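Side-chain contacts in D-alanyl-lipoteichoic acid synthetase (Streptococcus pneumoniae, PDB 3BMA), which probably takes part in attaching D-alanine to lipoteichoic acid at the cell envelope, as a membrane-associated member of the DltD family: residues G89-Q92 / M93-Q96; P297-N300 / K301-D305. The protein carries 1 engineered substitution. All blocks are in the same frame, centred on the assembly; numbering follows the deposited sequence. Where two conformers were deposited one is given.

Interaction 1 of 2, residues G89-Q92 / M93-Q96; sequences GMQQ and MLPQ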
loop_
_atom_site.group_PDB
_atom_site.type_symbol
_atom_site.label_atom_id
_atom_site.label_comp_id
_atom_site.label_asym_id
_atom_site.label_seq_id
_atom_site.Cartn_x
_atom_site.Cartn_y
_atom_site.Cartn_z
ATOM N N GLY C 89 23.611 11.510 10.235
ATOM C CA GLY C 89 23.068 12.842 10.510
ATOM C C GLY C 89 22.924 13.698 9.262
ATOM O O GLY C 89 21.984 14.489 9.163
ATOM N N MET C 90 23.855 13.536 8.315
ATOM C CA MET C 90 23.851 14.273 7.038
ATOM C C MET C 90 22.640 13.927 6.176
ATOM O O MET C 90 22.110 14.797 5.494
ATOM C CB MET C 90 25.134 14.012 6.233
ATOM C CG MET C 90 26.395 14.710 6.749
ATOM S SD MET C 90 27.897 14.279 5.823
ATOM C CE MET C 90 29.108 14.492 7.113
ATOM N N GLN C 91 22.203 12.664 6.234
ATOM C CA GLN C 91 21.053 12.150 5.466
ATOM C C GLN C 91 19.743 12.907 5.719
ATOM O O GLN C 91 18.829 12.862 4.897
ATOM C CB GLN C 91 20.834 10.654 5.746
ATOM C CG GLN C 91 22.064 9.757 5.574
ATOM C CD GLN C 91 22.686 9.850 4.194
ATOM O OE1 GLN C 91 22.000 9.750 3.176
ATOM N NE2 GLN C 91 23.998 10.045 4.155
ATOM N N GLN C 92 19.670 13.597 6.857
ATOM C CA GLN C 92 18.529 14.433 7.225
ATOM C C GLN C 92 18.582 15.839 6.620
ATOM O O GLN C 92 17.586 16.564 6.645
ATOM C CB GLN C 92 18.463 14.582 8.744
ATOM C CG GLN C 92 18.199 13.314 9.523
ATOM C CD GLN C 92 18.315 13.557 11.006
ATOM O OE1 GLN C 92 19.417 13.656 11.539
ATOM N NE2 GLN C 92 17.181 13.664 11.683
ATOM N N MET C 93 19.744 16.229 6.102
ATOM C CA MET C 93 19.970 17.615 5.677
ATOM C C MET C 93 20.732 17.741 4.352
ATOM O O MET C 93 21.469 18.706 4.146
ATOM C CB MET C 93 20.668 18.416 6.792
ATOM C CG MET C 93 21.914 17.754 7.371
ATOM S SD MET C 93 22.757 18.806 8.569
ATOM C CE MET C 93 24.051 17.711 9.104
ATOM N N LEU C 94 20.526 16.774 3.458
ATOM C CA LEU C 94 21.144 16.764 2.122
ATOM C C LEU C 94 20.958 18.025 1.250
ATOM O O LEU C 94 21.940 18.491 0.667
ATOM C CB LEU C 94 20.756 15.492 1.345
ATOM C CG LEU C 94 21.770 14.348 1.211
ATOM C CD1 LEU C 94 22.691 14.220 2.412
ATOM C CD2 LEU C 94 21.069 13.031 0.931
ATOM N N PRO C 95 19.723 18.582 1.151
ATOM C CA PRO C 95 19.615 19.822 0.365
ATOM C C PRO C 95 20.261 21.042 1.039
ATOM O O PRO C 95 20.601 22.013 0.357
ATOM C CB PRO C 95 18.097 20.036 0.242
ATOM C CG PRO C 95 17.469 18.747 0.665
ATOM C CD PRO C 95 18.401 18.176 1.669
ATOM N N GLN C 96 20.428 20.973 2.359
ATOM C CA GLN C 96 21.036 22.045 3.151
ATOM C C GLN C 96 22.566 22.000 3.109
ATOM O O GLN C 96 23.235 22.939 3.551
ATOM C CB GLN C 96 20.554 21.976 4.605
ATOM C CG GLN C 96 19.156 22.545 4.853
ATOM C CD GLN C 96 18.035 21.678 4.302
ATOM O OE1 GLN C 96 17.151 22.167 3.599
ATOM N NE2 GLN C 96 18.070 20.387 4.615
HETATM O O HOH W 1 17.843 14.945 3.231
HETATM O O HOH W 2 16.254 18.119 4.789
#
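A type I beta turn from Met90 to Met93 carries the chain out of helix 83-90 and into the short helix 94-97, a worked example of how a break between two helices can be held by backbone, side chain and water together. Its closing bond runs from Met93 N to Met90 O (2.8 Å); the N-H points well at the oxygen (161°), but the donor sits above the carbonyl plane. Two side chains of the second segment gather about the same oxygen. Met93 places CG between its own backbone N and carbonyl carbon (chi1 50°), which brings it within 3.5 Å of Met90 O. From there the chain runs on extended, and CE reaches back to 4.0 Å from Met90 CA, also passing the carbonyl oxygen of Gly89, which takes a hydrogen bond from Lys32. Leu94 meets the first segment with both branches: CD1 lies a tight 3.2 Å from Met90 O and CD2 4.1 Å from Gln91 OE1, the Leu94 and Gln91 side chains lying side by side and pointing the same way. A bend at chi2 turns the Gln91 amide back along the chain, where NE2 donates to the carbonyl oxygen of Tyr87. Gln92 instead extends away from the turn, its amide gripped by Lys32, Asp128 and the carbonyl of Lys27. Helices 274-287, 29-36 and 127-136 pack around the turn, Met90 resting on Val281 and Phe285 of the first. Two waters complete the junction. One donates a hydrogen bond to Gln91 O and accepts one from Leu94 N, and the other links a backbone carbonyl to a side-chain amide, donating to Gln92 O at 2.8 Å and accepting from Gln96 NE2 at 2.9 Å.

Interaction 2 of 2, residues P297-N300 / K301-D305; sequences PPVN and KKWMD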
loop_
_atom_site.group_PDB
_atom_site.type_symbol
_atom_site.label_atom_id
_atom_site.label_comp_id
_atom_site.label_asym_id
_atom_site.label_seq_id
_atom_site.Cartn_x
_atom_site.Cartn_y
_atom_site.Cartn_z
ATOM N N PRO C 297 43.598 17.859 14.902
ATOM C CA PRO C 297 44.094 18.312 16.205
ATOM C C PRO C 297 45.319 17.533 16.686
ATOM O O PRO C 297 45.521 16.383 16.272
ATOM C CB PRO C 297 42.912 18.035 17.151
ATOM C CG PRO C 297 41.757 17.685 16.275
ATOM C CD PRO C 297 42.356 17.087 15.053
ATOM N N PRO C 298 46.151 18.159 17.541
ATOM C CA PRO C 298 47.194 17.402 18.211
ATOM C C PRO C 298 46.729 16.802 19.541
ATOM O O PRO C 298 45.634 17.107 20.025
ATOM C CB PRO C 298 48.253 18.467 18.478
ATOM C CG PRO C 298 47.463 19.701 18.741
ATOM C CD PRO C 298 46.213 19.593 17.891
ATOM N N VAL C 299 47.566 15.942 20.113
ATOM C CA VAL C 299 47.424 15.527 21.501
ATOM C C VAL C 299 48.408 16.393 22.295
ATOM O O VAL C 299 49.431 16.817 21.752
ATOM C CB VAL C 299 47.686 13.998 21.665
ATOM C CG1 VAL C 299 47.752 13.576 23.128
ATOM C CG2 VAL C 299 46.601 13.200 20.964
ATOM N N ASN C 300 48.059 16.708 23.542
ATOM C CA ASN C 300 48.962 17.361 24.492
ATOM C C ASN C 300 50.295 16.599 24.557
ATOM O O ASN C 300 50.315 15.407 24.878
ATOM C CB ASN C 300 48.277 17.427 25.867
ATOM C CG ASN C 300 48.986 18.347 26.855
ATOM O OD1 ASN C 300 50.157 18.158 27.179
ATOM N ND2 ASN C 300 48.254 19.326 27.372
ATOM N N LYS C 301 51.389 17.287 24.220
ATOM C CA LYS C 301 52.723 16.668 24.128
ATOM C C LYS C 301 53.272 16.248 25.490
ATOM O O LYS C 301 53.899 15.189 25.608
ATOM C CB LYS C 301 53.710 17.595 23.407
ATOM C CG LYS C 301 55.095 16.992 23.137
ATOM C CD LYS C 301 55.946 17.880 22.233
ATOM C CE LYS C 301 55.990 17.368 20.792
ATOM N NZ LYS C 301 54.671 17.396 20.090
ATOM N N LYS C 302 53.015 17.074 26.506
ATOM C CA LYS C 302 53.434 16.762 27.872
ATOM C C LYS C 302 52.668 15.565 28.425
ATOM O O LYS C 302 53.198 14.811 29.249
ATOM C CB LYS C 302 53.293 17.977 28.793
ATOM C CG LYS C 302 54.435 18.977 28.659
ATOM C CD LYS C 302 54.444 19.987 29.796
ATOM C CE LYS C 302 55.577 20.987 29.625
ATOM N NZ LYS C 302 55.609 21.989 30.724
ATOM N N TRP C 303 51.434 15.387 27.954
ATOM C CA TRP C 303 50.627 14.225 28.289
ATOM C C TRP C 303 51.131 12.985 27.567
ATOM O O TRP C 303 51.247 11.918 28.171
ATOM C CB TRP C 303 49.156 14.470 27.950
ATOM C CG TRP C 303 48.336 13.213 27.818
ATOM C CD1 TRP C 303 47.825 12.687 26.666
ATOM C CD2 TRP C 303 47.952 12.316 28.873
ATOM N NE1 TRP C 303 47.138 11.526 26.935
ATOM C CE2 TRP C 303 47.201 11.273 28.281
ATOM C CE3 TRP C 303 48.169 12.292 30.260
ATOM C CZ2 TRP C 303 46.664 10.216 29.028
ATOM C CZ3 TRP C 303 47.634 11.242 31.001
ATOM C CH2 TRP C 303 46.891 10.218 30.382
ATOM N N MET C 304 51.431 13.134 26.277
ATOM C CA MET C 304 51.817 11.999 25.441
ATOM C C MET C 304 53.227 11.474 25.755
ATOM O O MET C 304 53.516 10.297 25.531
ATOM C CB MET C 304 51.578 12.296 23.947
ATOM C CG MET C 304 52.762 12.757 23.112
ATOM S SD MET C 304 52.320 12.805 21.352
ATOM C CE MET C 304 51.488 14.370 21.268
ATOM N N ASP C 305 54.083 12.350 26.283
ATOM C CA ASP C 305 55.391 11.957 26.810
ATOM C C ASP C 305 55.227 11.155 28.097
ATOM O O ASP C 305 55.947 10.180 28.321
ATOM C CB ASP C 305 56.273 13.185 27.073
ATOM C CG ASP C 305 56.823 13.806 25.795
ATOM O OD1 ASP C 305 56.845 13.129 24.743
ATOM O OD2 ASP C 305 57.243 14.982 25.850
#
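The Trp303 indole meets Val299 at its edge: Val299 CG1 lies in the ring plane, 3.6 Å from CD1, at the N-terminus of helix 301-307, where an N-cap and a hydrophobic staple are combined. The other flat group, the Asn300 amide, is the cap. With CG anti to the backbone N (chi1 -167°), the side chain folds over the first turn and OD1 accepts from Trp303 N at 3.1 Å, the donor tilted 35° from the carbonyl plane. The opposite end of the amide is fixed as well, ND2 donating to the carbonyl of Met242, so both ends of the group have a polar partner. Asn300 also opens the helical bonding through its backbone, Met304 N donating to Asn300 O at 2.9 Å. Val299, just before the cap, and Met304, four residues after it, form the staple. Their side chains cross obliquely, while Tyr314 of helix 311-326 also touches Val299. Met304 is bent at chi3 (81°), which curls its terminal methyl back over the loop: CE lies 3.8 Å from Val299 CB and 3.2 Å from Val299 O.

Interactions 1 and 2 illustrate two ways of treating a helix end, one a turn between helices and the other a capped start. They do not touch: their centres are 35 Å apart, their nearest atoms about 16 Å, and they lie on opposite sides of the chain's centre. The parallel sheet relates them. Residues 89-96 lead towards the start of strand 101-105, whereas 297-305 follow the end of its neighbour, strand 291-296; helix 274-287, which packs on interaction 1, precedes that second strand. Interaction 2 thus lies at the C-terminal edge of the sheet, the side that carries the active site in SGNH hydrolases, the clan of the DltD family; whether it borders such a site here is not established.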